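Long-range contacts in PA1221 (Pseudomonas aeruginosa, PDB 4DG8), which pairs an AMP-binding enzyme domain of the ANL superfamily with a phosphopantetheine attachment domain and is seen here with adenosine monophosphate bound: residues P442-C447 with A470-L475; D446-V451 with A505-R510. All blocks are in the same frame, centred on the assembly; numbering follows the deposited sequence.

Interaction 1: P442-C447 with A470-L475; sequences PGILDC and ASPQAL
I444 and P472 meet with their side chains at about a right angle. The terminal CD1 of I444 stands over one face of the puckered pyrrolidine ring, its nearest ring atom being P472 CB at 4.1 Å. With I444 CG1 anti to the carbonyl carbon (chi1 -50°) and chi2 extended, the CG1-CD1 arm reaches across to the other segment. It also runs past a flat group, the A470 peptide, where I444 CG1 lies 3.9 Å from A470 O. The methyl of A470 approaches the flat peptide group of G443, with CB 3.8 Å from G443 O. G443 has a positive phi and no side chain, and its CA comes within 5.3 Å of A470 CA. All these contacts are van der Waals, with no hydrogen bond across the segments. P472 centres an inverse gamma turn and occupies the N-cap position of helix 473-478. Just before it, S471 OG accepts a hydrogen bond from Q473 NE2 (2.9 Å, 171°), lying in the amide plane of Q473. The contact joins the start of strand 444-454 to the loop entering that helix; W464 of strand 457-466 touches I444 and A470, and F438 of helix 431-439 packs on P472.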
ATOM      1  N   PRO A 442      31.214   8.338  -9.818  1.00 64.39           N
ATOM      2  CA  PRO A 442      32.385   8.845 -10.538  1.00 68.47           C
ATOM      3  C   PRO A 442      32.693   7.950 -11.737  1.00 64.42           C
ATOM      4  O   PRO A 442      32.588   6.723 -11.635  1.00 66.04           O
ATOM      5  CB  PRO A 442      33.491   8.746  -9.491  1.00 70.28           C
ATOM      6  CG  PRO A 442      33.089   7.552  -8.681  1.00 69.03           C
ATOM      7  CD  PRO A 442      31.584   7.547  -8.633  1.00 63.45           C
ATOM      8  N   GLY A 443      33.049   8.561 -12.864  1.00 60.32           N
ATOM      9  CA  GLY A 443      33.328   7.813 -14.077  1.00 60.43           C
ATOM     10  C   GLY A 443      32.107   7.627 -14.967  1.00 65.71           C
ATOM     11  O   GLY A 443      32.235   7.239 -16.129  1.00 67.48           O
ATOM     12  N   ILE A 444      30.917   7.894 -14.431  1.00 59.30           N
ATOM     13  CA  ILE A 444      29.709   7.841 -15.253  1.00 60.61           C
ATOM     14  C   ILE A 444      29.350   9.227 -15.786  1.00 60.31           C
ATOM     15  O   ILE A 444      29.230  10.184 -15.013  1.00 51.21           O
ATOM     16  CB  ILE A 444      28.508   7.235 -14.492  1.00 52.98           C
ATOM     17  CG1 ILE A 444      28.908   5.907 -13.847  1.00 47.79           C
ATOM     18  CG2 ILE A 444      27.308   7.049 -15.438  1.00 51.43           C
ATOM     19  CD1 ILE A 444      27.742   5.053 -13.416  1.00 49.69           C
ATOM     20  N   LEU A 445      29.201   9.328 -17.107  1.00 58.25           N
ATOM     21  CA  LEU A 445      28.810  10.583 -17.745  1.00 59.01           C
ATOM     22  C   LEU A 445      27.292  10.746 -17.749  1.00 65.73           C
ATOM     23  O   LEU A 445      26.752  11.624 -17.073  1.00 70.11           O
ATOM     24  CB  LEU A 445      29.346  10.658 -19.173  1.00 48.23           C
ATOM     25  N   ASP A 446      26.613   9.900 -18.518  1.00 64.83           N
ATOM     26  CA  ASP A 446      25.150   9.918 -18.578  1.00 62.86           C
ATOM     27  C   ASP A 446      24.593   8.545 -18.213  1.00 56.65           C
ATOM     28  O   ASP A 446      25.303   7.539 -18.280  1.00 60.85           O
ATOM     29  CB  ASP A 446      24.672  10.330 -19.977  1.00 68.34           C
ATOM     30  CG  ASP A 446      23.238  10.834 -19.982  1.00 70.35           C
ATOM     31  OD1 ASP A 446      22.758  11.273 -18.919  1.00 74.87           O
ATOM     32  OD2 ASP A 446      22.590  10.805 -21.051  1.00 72.52           O
ATOM     33  N   CYS A 447      23.322   8.516 -17.820  1.00 58.79           N
ATOM     34  CA  CYS A 447      22.640   7.278 -17.452  1.00 55.64           C
ATOM     35  C   CYS A 447      21.141   7.341 -17.750  1.00 54.22           C
ATOM     36  O   CYS A 447      20.501   8.374 -17.540  1.00 54.17           O
ATOM     37  CB  CYS A 447      22.853   6.987 -15.963  1.00 60.27           C
ATOM     38  SG  CYS A 447      21.698   5.772 -15.246  1.00 60.56           S
ATOM     39  N   ALA A 470      33.887   1.634 -14.582  1.00 61.86           N
ATOM     40  CA  ALA A 470      33.059   2.537 -13.770  1.00 66.18           C
ATOM     41  C   ALA A 470      31.721   1.983 -13.240  1.00 63.78           C
ATOM     42  O   ALA A 470      30.898   2.755 -12.740  1.00 63.36           O
ATOM     43  CB  ALA A 470      32.828   3.851 -14.511  1.00 69.31           C
ATOM     44  N   SER A 471      31.482   0.681 -13.385  1.00 62.58           N
ATOM     45  CA  SER A 471      30.223   0.074 -12.924  1.00 68.20           C
ATOM     46  C   SER A 471      29.843   0.476 -11.487  1.00 66.10           C
ATOM     47  O   SER A 471      30.660   0.376 -10.564  1.00 62.74           O
ATOM     48  CB  SER A 471      30.291  -1.456 -13.040  1.00 69.68           C
ATOM     49  OG  SER A 471      29.068  -2.063 -12.648  1.00 64.85           O
ATOM     50  N   PRO A 472      28.589   0.921 -11.299  1.00 64.12           N
ATOM     51  CA  PRO A 472      28.073   1.489 -10.043  1.00 61.76           C
ATOM     52  C   PRO A 472      27.654   0.449  -8.989  1.00 60.47           C
ATOM     53  O   PRO A 472      26.532   0.518  -8.487  1.00 56.58           O
ATOM     54  CB  PRO A 472      26.839   2.262 -10.511  1.00 57.50           C
ATOM     55  CG  PRO A 472      26.329   1.448 -11.656  1.00 58.31           C
ATOM     56  CD  PRO A 472      27.564   0.927 -12.361  1.00 61.12           C
ATOM     57  N   GLN A 473      28.547  -0.474  -8.643  1.00 65.89           N
ATOM     58  CA  GLN A 473      28.240  -1.547  -7.694  1.00 63.86           C
ATOM     59  C   GLN A 473      28.053  -1.051  -6.260  1.00 52.50           C
ATOM     60  O   GLN A 473      27.234  -1.589  -5.498  1.00 53.92           O
ATOM     61  CB  GLN A 473      29.343  -2.613  -7.731  1.00 73.11           C
ATOM     62  CG  GLN A 473      29.445  -3.341  -9.057  1.00 78.30           C
ATOM     63  CD  GLN A 473      28.126  -3.964  -9.466  1.00 83.68           C
ATOM     64  OE1 GLN A 473      27.486  -4.663  -8.676  1.00 86.08           O
ATOM     65  NE2 GLN A 473      27.699  -3.701 -10.699  1.00 84.25           N
ATOM     66  N   ALA A 474      28.818  -0.026  -5.900  1.00 51.23           N
ATOM     67  CA  ALA A 474      28.794   0.506  -4.542  1.00 57.55           C
ATOM     68  C   ALA A 474      27.471   1.195  -4.254  1.00 58.02           C
ATOM     69  O   ALA A 474      27.021   1.227  -3.109  1.00 65.48           O
ATOM     70  CB  ALA A 474      29.959   1.461  -4.309  1.00 51.49           C
ATOM     71  N   LEU A 475      26.854   1.749  -5.295  1.00 56.66           N
ATOM     72  CA  LEU A 475      25.515   2.317  -5.164  1.00 59.92           C
ATOM     73  C   LEU A 475      24.469   1.213  -4.976  1.00 49.80           C
ATOM     74  O   LEU A 475      23.627   1.288  -4.078  1.00 53.03           O
ATOM     75  CB  LEU A 475      25.166   3.175  -6.382  1.00 62.58           C
ATOM     76  CG  LEU A 475      23.737   3.725  -6.433  1.00 55.72           C
ATOM     77  CD1 LEU A 475      23.388   4.508  -5.165  1.00 49.14           C
ATOM     78  CD2 LEU A 475      23.574   4.592  -7.668  1.00 56.71           C
TER

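Interaction 2: D446-V451 with A505-R510; sequences DCALLV and AALLRR
L450 sends its CD1 methyl between two consecutive leucines of the helix, 3.6 Å from L507 CG and equally 3.6 Å from L508 CD2. Two conformations are at work. In L450, CG is anti to the carbonyl carbon (chi1 -57°) with chi2 extended, which carries CD1 out from the strand to the helix; L508 repeats this conformation. L507 instead has CG anti to the backbone N (chi1 -161°), and its CD2 branch extends along the strand as far as A448, ending 3.7 Å from A448 CB. The first bond of the L508 side chain runs across the direction of the strand rather than at it, and its CD2 branch brings a methyl to L450, with a looser approach of 4.2 Å to V451 O. Both leucines meet L450 at oblique angles, and no hydrogen bond crosses between the segments. The segment axes approach to 9.7 Å and cross at -81°, so the helix lies almost perpendicular to the strand. This short helix packs on one face of the small sheet, where L507 also reaches A463 of strand 457-466 and L511 touches L450. L449, which points away from this helix, packs on L431 and L434 of helix 431-439.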
ATOM      1  N   ASP A 446      26.613   9.900 -18.518  1.00 64.83           N
ATOM      2  CA  ASP A 446      25.150   9.918 -18.578  1.00 62.86           C
ATOM      3  C   ASP A 446      24.593   8.545 -18.213  1.00 56.65           C
ATOM      4  O   ASP A 446      25.303   7.539 -18.280  1.00 60.85           O
ATOM      5  CB  ASP A 446      24.672  10.330 -19.977  1.00 68.34           C
ATOM      6  CG  ASP A 446      23.238  10.834 -19.982  1.00 70.35           C
ATOM      7  OD1 ASP A 446      22.758  11.273 -18.919  1.00 74.87           O
ATOM      8  OD2 ASP A 446      22.590  10.805 -21.051  1.00 72.52           O
ATOM      9  N   CYS A 447      23.322   8.516 -17.820  1.00 58.79           N
ATOM     10  CA  CYS A 447      22.640   7.278 -17.452  1.00 55.64           C
ATOM     11  C   CYS A 447      21.141   7.341 -17.750  1.00 54.22           C
ATOM     12  O   CYS A 447      20.501   8.374 -17.540  1.00 54.17           O
ATOM     13  CB  CYS A 447      22.853   6.987 -15.963  1.00 60.27           C
ATOM     14  SG  CYS A 447      21.698   5.772 -15.246  1.00 60.56           S
ATOM     15  N   ALA A 448      20.578   6.227 -18.215  1.00 47.05           N
ATOM     16  CA  ALA A 448      19.138   6.121 -18.417  1.00 51.60           C
ATOM     17  C   ALA A 448      18.537   4.890 -17.724  1.00 51.68           C
ATOM     18  O   ALA A 448      19.025   3.761 -17.876  1.00 52.73           O
ATOM     19  CB  ALA A 448      18.798   6.116 -19.907  1.00 53.38           C
ATOM     20  N   LEU A 449      17.475   5.129 -16.961  1.00 45.10           N
ATOM     21  CA  LEU A 449      16.734   4.066 -16.313  1.00 47.22           C
ATOM     22  C   LEU A 449      15.488   3.746 -17.132  1.00 51.67           C
ATOM     23  O   LEU A 449      14.715   4.639 -17.476  1.00 57.16           O
ATOM     24  CB  LEU A 449      16.349   4.464 -14.885  1.00 42.33           C
ATOM     25  CG  LEU A 449      17.520   4.645 -13.909  1.00 42.49           C
ATOM     26  CD1 LEU A 449      17.019   5.012 -12.523  1.00 46.19           C
ATOM     27  CD2 LEU A 449      18.362   3.383 -13.856  1.00 39.85           C
ATOM     28  N   LEU A 450      15.313   2.465 -17.436  1.00 45.51           N
ATOM     29  CA  LEU A 450      14.203   1.980 -18.245  1.00 54.35           C
ATOM     30  C   LEU A 450      13.398   0.967 -17.438  1.00 59.39           C
ATOM     31  O   LEU A 450      13.886   0.424 -16.446  1.00 58.56           O
ATOM     32  CB  LEU A 450      14.723   1.301 -19.516  1.00 58.98           C
ATOM     33  CG  LEU A 450      15.619   2.078 -20.480  1.00 66.65           C
ATOM     34  CD1 LEU A 450      16.054   1.163 -21.619  1.00 69.63           C
ATOM     35  CD2 LEU A 450      14.916   3.319 -21.021  1.00 68.25           C
ATOM     36  N   VAL A 451      12.163   0.718 -17.862  1.00 58.13           N
ATOM     37  CA  VAL A 451      11.329  -0.295 -17.226  1.00 58.75           C
ATOM     38  C   VAL A 451      10.790  -1.274 -18.268  1.00 66.93           C
ATOM     39  O   VAL A 451      10.422  -0.870 -19.373  1.00 68.33           O
ATOM     40  CB  VAL A 451      10.148   0.328 -16.440  1.00 51.83           C
ATOM     41  CG1 VAL A 451       9.300  -0.765 -15.788  1.00 51.39           C
ATOM     42  CG2 VAL A 451      10.658   1.304 -15.385  1.00 48.58           C
ATOM     43  N   ALA A 505      12.819   2.772 -27.048  1.00 95.52           N
ATOM     44  CA  ALA A 505      12.756   1.535 -27.833  1.00 90.21           C
ATOM     45  C   ALA A 505      14.133   1.070 -28.308  1.00 82.85           C
ATOM     46  O   ALA A 505      14.501  -0.099 -28.154  1.00 77.42           O
ATOM     47  CB  ALA A 505      11.814   1.705 -29.021  1.00 95.36           C
ATOM     48  N   ALA A 506      14.886   1.994 -28.894  1.00 84.47           N
ATOM     49  CA  ALA A 506      16.230   1.692 -29.365  1.00 86.01           C
ATOM     50  C   ALA A 506      17.092   1.170 -28.220  1.00 75.78           C
ATOM     51  O   ALA A 506      17.788   0.169 -28.360  1.00 70.34           O
ATOM     52  CB  ALA A 506      16.867   2.928 -29.991  1.00 90.23           C
ATOM     53  N   LEU A 507      17.029   1.860 -27.088  1.00 71.71           N
ATOM     54  CA  LEU A 507      17.815   1.500 -25.918  1.00 69.62           C
ATOM     55  C   LEU A 507      17.443   0.097 -25.417  1.00 71.55           C
ATOM     56  O   LEU A 507      18.314  -0.780 -25.267  1.00 67.78           O
ATOM     57  CB  LEU A 507      17.615   2.555 -24.825  1.00 67.43           C
ATOM     58  CG  LEU A 507      18.635   2.653 -23.684  1.00 63.74           C
ATOM     59  CD1 LEU A 507      20.054   2.562 -24.205  1.00 60.17           C
ATOM     60  CD2 LEU A 507      18.424   3.943 -22.908  1.00 65.52           C
ATOM     61  N   LEU A 508      16.146  -0.117 -25.191  1.00 74.64           N
ATOM     62  CA  LEU A 508      15.641  -1.416 -24.755  1.00 78.01           C
ATOM     63  C   LEU A 508      16.184  -2.515 -25.660  1.00 79.00           C
ATOM     64  O   LEU A 508      16.803  -3.475 -25.186  1.00 66.31           O
ATOM     65  CB  LEU A 508      14.105  -1.451 -24.787  1.00 82.27           C
ATOM     66  CG  LEU A 508      13.298  -0.565 -23.830  1.00 88.12           C
ATOM     67  CD1 LEU A 508      11.837  -0.449 -24.282  1.00 90.28           C
ATOM     68  CD2 LEU A 508      13.389  -1.065 -22.391  1.00 86.04           C
ATOM     69  N   ARG A 509      15.961  -2.358 -26.964  1.00 88.34           N
ATOM     70  CA  ARG A 509      16.349  -3.377 -27.933  1.00 94.55           C
ATOM     71  C   ARG A 509      17.858  -3.609 -27.917  1.00 99.23           C
ATOM     72  O   ARG A 509      18.321  -4.748 -27.969  1.00 99.39           O
ATOM     73  CB  ARG A 509      15.886  -2.995 -29.339  1.00 96.40           C
ATOM     74  CG  ARG A 509      15.590  -4.187 -30.232  1.00103.61           C
ATOM     75  CD  ARG A 509      15.414  -3.766 -31.688  1.00116.41           C
ATOM     76  NE  ARG A 509      14.211  -2.964 -31.919  1.00124.53           N
ATOM     77  CZ  ARG A 509      14.177  -1.633 -31.917  1.00128.00           C
ATOM     78  NH1 ARG A 509      15.284  -0.936 -31.688  1.00129.07           N
ATOM     79  NH2 ARG A 509      13.035  -0.994 -32.143  1.00127.46           N
ATOM     80  N   ARG A 510      18.623  -2.525 -27.833  1.00102.07           N
ATOM     81  CA  ARG A 510      20.077  -2.627 -27.820  1.00106.44           C
ATOM     82  C   ARG A 510      20.564  -3.250 -26.518  1.00104.25           C
ATOM     83  O   ARG A 510      21.740  -3.581 -26.389  1.00103.78           O
ATOM     84  CB  ARG A 510      20.736  -1.261 -28.049  1.00111.56           C
ATOM     85  CG  ARG A 510      22.180  -1.342 -28.549  1.00120.71           C
ATOM     86  CD  ARG A 510      23.198  -1.298 -27.408  1.00124.38           C
ATOM     87  NE  ARG A 510      24.380  -2.114 -27.688  1.00130.58           N
ATOM     88  CZ  ARG A 510      25.509  -2.074 -26.984  1.00131.55           C
ATOM     89  NH1 ARG A 510      25.627  -1.246 -25.956  1.00126.42           N
ATOM     90  NH2 ARG A 510      26.526  -2.859 -27.317  1.00137.23           N
TER

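How the interactions relate
From the N terminus, both contacts begin on strand 444-454 and share D446 and C447. Interaction 1 closes the shorter loop: 22 residues separate its segments, 17 of them strand, so it spans the rest of strand 444-454 and the antiparallel strand 457-466. Interaction 2 starts slightly later and closes 53 residues, ending at helix 504-510. Since the second loop starts at 446-451, inside the first, and ends at 505-510, beyond 470-475, the two cross rather than nest. Their centres are 16 Å apart, and their segments meet only where they overlap, at D446 and C447. Together they tie the beginning and middle of strand 444-454, an outermost strand of its three-stranded sheet within this chain, to the loop entering helix 473-478 and to helix 504-510.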